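Local coordinates for protein leucyl-tRNA synthetase (Giardia intestinalis, PDB 3PZ6) that probably charges tRNA(Leu) with leucine in the intact enzyme, this chain being its CP1 editing domain, thought to deacylate mischarged tRNA, at residues T91-T103 and A159-E173. The protein carries 2 engineered substitutions. Sequence-based numbering, arbitrary orientation.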
loop_
_atom_site.group_PDB
_atom_site.type_symbol
_atom_site.label_atom_id
_atom_site.label_comp_id
_atom_site.label_asym_id
_atom_site.label_seq_id
_atom_site.Cartn_x
_atom_site.Cartn_y
_atom_site.Cartn_z
ATOM N N THR A 91 -0.778 -11.485 3.297
ATOM C CA THR A 91 -0.944 -10.433 4.292
ATOM C C THR A 91 -1.747 -9.239 3.758
ATOM O O THR A 91 -2.018 -8.289 4.503
ATOM C CB THR A 91 0.419 -9.918 4.835
ATOM O OG1 THR A 91 1.200 -9.409 3.754
ATOM C CG2 THR A 91 1.201 -11.012 5.553
ATOM N N MET A 92 -2.136 -9.302 2.482
ATOM C CA MET A 92 -2.779 -8.172 1.801
ATOM C C MET A 92 -4.133 -7.730 2.366
ATOM O O MET A 92 -4.547 -6.586 2.180
ATOM C CB MET A 92 -2.862 -8.408 0.289
ATOM C CG MET A 92 -1.539 -8.193 -0.465
ATOM S SD MET A 92 -0.684 -6.641 -0.061
ATOM C CE MET A 92 0.570 -7.235 1.069
ATOM N N VAL A 93 -4.814 -8.625 3.066
ATOM C CA VAL A 93 -6.081 -8.284 3.701
ATOM C C VAL A 93 -5.891 -7.482 5.005
ATOM O O VAL A 93 -6.860 -6.994 5.587
ATOM C CB VAL A 93 -6.962 -9.556 3.909
ATOM C CG1 VAL A 93 -6.211 -10.614 4.709
ATOM C CG2 VAL A 93 -8.306 -9.213 4.560
ATOM N N GLY A 94 -4.642 -7.336 5.446
ATOM C CA GLY A 94 -4.327 -6.639 6.697
ATOM C C GLY A 94 -3.755 -5.240 6.545
ATOM O O GLY A 94 -3.322 -4.632 7.531
ATOM N N GLN A 95 -3.753 -4.725 5.319
ATOM C CA GLN A 95 -3.252 -3.377 5.019
ATOM C C GLN A 95 -3.982 -2.256 5.751
ATOM O O GLN A 95 -5.207 -2.129 5.658
ATOM C CB GLN A 95 -3.344 -3.102 3.527
ATOM C CG GLN A 95 -2.365 -3.868 2.685
ATOM C CD GLN A 95 -2.695 -3.734 1.240
ATOM O OE1 GLN A 95 -3.643 -4.349 0.745
ATOM N NE2 GLN A 95 -1.941 -2.900 0.544
ATOM N N THR A 96 -3.212 -1.437 6.460
ATOM C CA THR A 96 -3.741 -0.277 7.167
ATOM C C THR A 96 -3.381 1.035 6.465
ATOM O O THR A 96 -3.999 2.074 6.707
ATOM C CB THR A 96 -3.165 -0.202 8.576
ATOM O OG1 THR A 96 -1.743 -0.154 8.476
ATOM C CG2 THR A 96 -3.576 -1.406 9.393
ATOM N N ASN A 97 -2.363 0.964 5.612
ATOM C CA ASN A 97 -1.796 2.117 4.927
ATOM C C ASN A 97 -0.744 1.630 3.938
ATOM O O ASN A 97 -0.573 0.422 3.753
ATOM C CB ASN A 97 -1.168 3.098 5.933
ATOM C CG ASN A 97 0.038 2.505 6.686
ATOM O OD1 ASN A 97 1.189 2.843 6.402
ATOM N ND2 ASN A 97 -0.230 1.621 7.643
ATOM N N CYS A 98 -0.045 2.563 3.298
ATOM C CA CYS A 98 1.146 2.223 2.529
ATOM C C CYS A 98 2.225 3.290 2.735
ATOM O O CYS A 98 1.988 4.283 3.418
ATOM C CB CYS A 98 0.816 2.010 1.050
ATOM S SG CYS A 98 0.198 3.468 0.194
ATOM N N TRP A 99 3.407 3.059 2.163
ATOM C CA TRP A 99 4.582 3.881 2.431
ATOM C C TRP A 99 5.201 4.397 1.142
ATOM O O TRP A 99 5.306 3.659 0.167
ATOM C CB TRP A 99 5.653 3.081 3.167
ATOM C CG TRP A 99 5.246 2.415 4.440
ATOM C CD1 TRP A 99 5.202 1.073 4.671
ATOM C CD2 TRP A 99 4.867 3.045 5.674
ATOM N NE1 TRP A 99 4.813 0.822 5.961
ATOM C CE2 TRP A 99 4.600 2.012 6.604
ATOM C CE3 TRP A 99 4.721 4.381 6.083
ATOM C CZ2 TRP A 99 4.187 2.266 7.919
ATOM C CZ3 TRP A 99 4.321 4.636 7.387
ATOM C CH2 TRP A 99 4.054 3.576 8.293
ATOM N N VAL A 100 5.606 5.664 1.146
ATOM C CA VAL A 100 6.433 6.230 0.080
ATOM C C VAL A 100 7.584 6.979 0.724
ATOM O O VAL A 100 7.482 7.384 1.880
ATOM C CB VAL A 100 5.657 7.198 -0.848
ATOM C CG1 VAL A 100 4.484 6.489 -1.537
ATOM C CG2 VAL A 100 5.205 8.441 -0.096
ATOM N N LEU A 101 8.686 7.135 -0.005
ATOM C CA LEU A 101 9.786 7.977 0.457
ATOM C C LEU A 101 9.416 9.438 0.225
ATOM O O LEU A 101 9.232 9.858 -0.930
ATOM C CB LEU A 101 11.104 7.631 -0.248
ATOM C CG LEU A 101 12.328 8.448 0.191
ATOM C CD1 LEU A 101 12.727 8.158 1.649
ATOM C CD2 LEU A 101 13.507 8.225 -0.747
ATOM N N PRO A 102 9.297 10.216 1.315
ATOM C CA PRO A 102 8.846 11.612 1.236
ATOM C C PRO A 102 9.673 12.456 0.274
ATOM O O PRO A 102 9.163 13.427 -0.285
ATOM C CB PRO A 102 9.024 12.117 2.665
ATOM C CG PRO A 102 8.878 10.885 3.500
ATOM C CD PRO A 102 9.551 9.805 2.705
ATOM N N THR A 103 10.932 12.072 0.073
ATOM C CA THR A 103 11.836 12.798 -0.818
ATOM C C THR A 103 12.032 12.073 -2.151
ATOM O O THR A 103 12.640 12.605 -3.075
ATOM C CB THR A 103 13.188 13.045 -0.150
ATOM O OG1 THR A 103 13.623 11.848 0.502
ATOM C CG2 THR A 103 13.068 14.134 0.880
ATOM N N ALA A 159 -7.204 -0.173 -1.410
ATOM C CA ALA A 159 -6.294 -1.304 -1.280
ATOM C C ALA A 159 -6.999 -2.627 -1.531
ATOM O O ALA A 159 -7.992 -2.946 -0.879
ATOM C CB ALA A 159 -5.631 -1.312 0.078
ATOM N N PRO A 160 -6.480 -3.418 -2.474
ATOM C CA PRO A 160 -7.096 -4.705 -2.749
ATOM C C PRO A 160 -7.116 -5.621 -1.522
ATOM O O PRO A 160 -6.180 -5.599 -0.714
ATOM C CB PRO A 160 -6.200 -5.294 -3.841
ATOM C CG PRO A 160 -4.936 -4.558 -3.749
ATOM C CD PRO A 160 -5.269 -3.196 -3.284
ATOM N N LEU A 161 -8.206 -6.385 -1.396
ATOM C CA LEU A 161 -8.409 -7.418 -0.362
ATOM C C LEU A 161 -8.627 -6.899 1.059
ATOM O O LEU A 161 -9.209 -7.599 1.893
ATOM C CB LEU A 161 -7.293 -8.467 -0.402
ATOM C CG LEU A 161 -7.482 -9.710 -1.285
ATOM C CD1 LEU A 161 -8.314 -9.453 -2.549
ATOM C CD2 LEU A 161 -6.121 -10.288 -1.639
ATOM N N SER A 162 -8.170 -5.680 1.327
ATOM C CA SER A 162 -8.419 -5.002 2.600
ATOM C C SER A 162 -9.917 -4.699 2.792
ATOM O O SER A 162 -10.603 -4.313 1.837
ATOM C CB SER A 162 -7.608 -3.711 2.660
ATOM O OG SER A 162 -7.751 -3.068 3.912
ATOM N N PRO A 163 -10.437 -4.910 4.013
ATOM C CA PRO A 163 -11.801 -4.492 4.340
ATOM C C PRO A 163 -11.937 -2.977 4.472
ATOM O O PRO A 163 -13.051 -2.465 4.524
ATOM C CB PRO A 163 -12.056 -5.155 5.701
ATOM C CG PRO A 163 -10.711 -5.426 6.250
ATOM C CD PRO A 163 -9.856 -5.746 5.076
ATOM N N TYR A 164 -10.815 -2.269 4.541
ATOM C CA TYR A 164 -10.850 -0.813 4.606
ATOM C C TYR A 164 -11.215 -0.225 3.244
ATOM O O TYR A 164 -10.636 -0.601 2.227
ATOM C CB TYR A 164 -9.508 -0.266 5.096
ATOM C CG TYR A 164 -9.227 -0.556 6.557
ATOM C CD1 TYR A 164 -10.116 -0.144 7.553
ATOM C CD2 TYR A 164 -8.070 -1.231 6.944
ATOM C CE1 TYR A 164 -9.864 -0.398 8.897
ATOM C CE2 TYR A 164 -7.805 -1.486 8.284
ATOM C CZ TYR A 164 -8.708 -1.073 9.259
ATOM O OH TYR A 164 -8.456 -1.322 10.598
ATOM N N GLU A 165 -12.189 0.679 3.226
ATOM C CA GLU A 165 -12.696 1.239 1.969
ATOM C C GLU A 165 -11.679 2.171 1.302
ATOM O O GLU A 165 -11.702 2.369 0.079
ATOM C CB GLU A 165 -14.064 1.911 2.171
ATOM C CG GLU A 165 -14.104 3.161 3.065
ATOM C CD GLU A 165 -13.878 2.904 4.570
ATOM O OE1 GLU A 165 -14.068 3.857 5.360
ATOM O OE2 GLU A 165 -13.503 1.777 4.977
ATOM N N GLN A 166 -10.784 2.730 2.116
ATOM C CA GLN A 166 -9.620 3.462 1.634
ATOM C C GLN A 166 -8.536 3.462 2.699
ATOM O O GLN A 166 -8.811 3.215 3.862
ATOM C CB GLN A 166 -9.981 4.901 1.248
ATOM C CG GLN A 166 -10.291 5.844 2.412
ATOM C CD GLN A 166 -11.749 5.807 2.797
ATOM O OE1 GLN A 166 -12.629 5.888 1.937
ATOM N NE2 GLN A 166 -12.019 5.675 4.089
ATOM N N ILE A 167 -7.303 3.737 2.289
ATOM C CA ILE A 167 -6.195 3.920 3.229
ATOM C C ILE A 167 -5.336 5.099 2.788
ATOM O O ILE A 167 -5.477 5.579 1.672
ATOM C CB ILE A 167 -5.333 2.637 3.396
ATOM C CG1 ILE A 167 -4.822 2.134 2.042
ATOM C CG2 ILE A 167 -6.115 1.552 4.140
ATOM C CD1 ILE A 167 -3.946 0.880 2.129
ATOM N N PHE A 168 -4.445 5.554 3.660
ATOM C CA PHE A 168 -3.604 6.699 3.359
ATOM C C PHE A 168 -2.161 6.329 3.013
ATOM O O PHE A 168 -1.600 5.383 3.552
ATOM C CB PHE A 168 -3.627 7.687 4.523
ATOM C CG PHE A 168 -4.907 8.449 4.638
ATOM C CD1 PHE A 168 -5.019 9.721 4.089
ATOM C CD2 PHE A 168 -6.008 7.901 5.289
ATOM C CE1 PHE A 168 -6.208 10.437 4.191
ATOM C CE2 PHE A 168 -7.202 8.607 5.384
ATOM C CZ PHE A 168 -7.302 9.878 4.841
ATOM N N VAL A 169 -1.575 7.093 2.102
ATOM C CA VAL A 169 -0.171 6.966 1.762
ATOM C C VAL A 169 0.630 7.690 2.839
ATOM O O VAL A 169 0.450 8.884 3.047
ATOM C CB VAL A 169 0.127 7.624 0.390
ATOM C CG1 VAL A 169 1.618 7.595 0.092
ATOM C CG2 VAL A 169 -0.665 6.960 -0.721
ATOM N N LEU A 170 1.520 6.970 3.509
ATOM C CA LEU A 170 2.214 7.521 4.660
ATOM C C LEU A 170 3.743 7.530 4.483
ATOM O O LEU A 170 4.273 6.833 3.606
ATOM C CB LEU A 170 1.802 6.768 5.925
ATOM C CG LEU A 170 0.324 6.776 6.322
ATOM C CD1 LEU A 170 0.188 6.142 7.697
ATOM C CD2 LEU A 170 -0.271 8.188 6.327
ATOM N N PRO A 171 4.451 8.329 5.307
ATOM C CA PRO A 171 5.885 8.505 5.165
ATOM C C PRO A 171 6.730 7.406 5.811
ATOM O O PRO A 171 6.590 7.122 7.005
ATOM C CB PRO A 171 6.134 9.856 5.858
ATOM C CG PRO A 171 5.087 9.951 6.867
ATOM C CD PRO A 171 3.892 9.226 6.333
ATOM N N LEU A 172 7.590 6.786 5.008
ATOM C CA LEU A 172 8.622 5.901 5.528
ATOM C C LEU A 172 9.992 6.392 5.069
ATOM O O LEU A 172 10.331 6.304 3.898
ATOM C CB LEU A 172 8.377 4.450 5.114
ATOM C CG LEU A 172 9.261 3.385 5.795
ATOM C CD1 LEU A 172 9.058 3.343 7.317
ATOM C CD2 LEU A 172 9.022 2.016 5.182
ATOM N N GLU A 173 10.768 6.913 6.010
ATOM C CA GLU A 173 12.039 7.578 5.712
ATOM C C GLU A 173 13.176 6.649 5.286
ATOM O O GLU A 173 14.205 7.118 4.793
ATOM C CB GLU A 173 12.492 8.418 6.908
ATOM C CG GLU A 173 11.616 9.621 7.175
ATOM C CD GLU A 173 11.896 10.269 8.524
ATOM O OE1 GLU A 173 11.719 11.505 8.631
ATOM O OE2 GLU A 173 12.289 9.550 9.479
HETATM O O HOH W 1 -4.142 4.830 6.462
#
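Leu170 brackets Trp99, bonding through its N to Cys98 O at 2.7 Å and through its O to Val100 N, in a parallel strand pair, 97-100 beside 167-171, within the central mixed sheet of the CP1 editing domain. As parallel pairing requires, donors and acceptors alternate along the edge: Cys98 N gives to Phe168 O, and Leu172 N to Val100 O, the last almost straight at 176°. Leu170 O also receives the CA-H of Trp99, 3.2 Å from that CA to the oxygen. Where direct pairing gives out, a water continues it, donating to Thr96 O at 2.8 Å and accepting from Phe168 N. Farther along, the hydroxyl of Ser162, with OG anti to its backbone N (chi1 -176°), donates within the carbonyl plane to a lone pair of Gln95 O, 3.2 Å from OG. The same OG accepts from Tyr164 N, closing an ST turn, while Tyr164 OH bonds to Ser224 O. Side chains pack on both faces of the ladder. On one, the Val100 and Val169 side chains cross at about a right angle, meeting through their CG1 methyls, and Cys98 SG meets Val169 CG2. On the other, helix 192-202 covers Trp99, whose NE1 is satisfied by Asp194. The indole is sandwiched: Asn97 OD1 lies 3.3 Å above one face, toward its rim, and Leu172 CD2 makes a CH-pi contact on the opposite face, 4.1 Å from the centroid of the Trp99 five-membered ring.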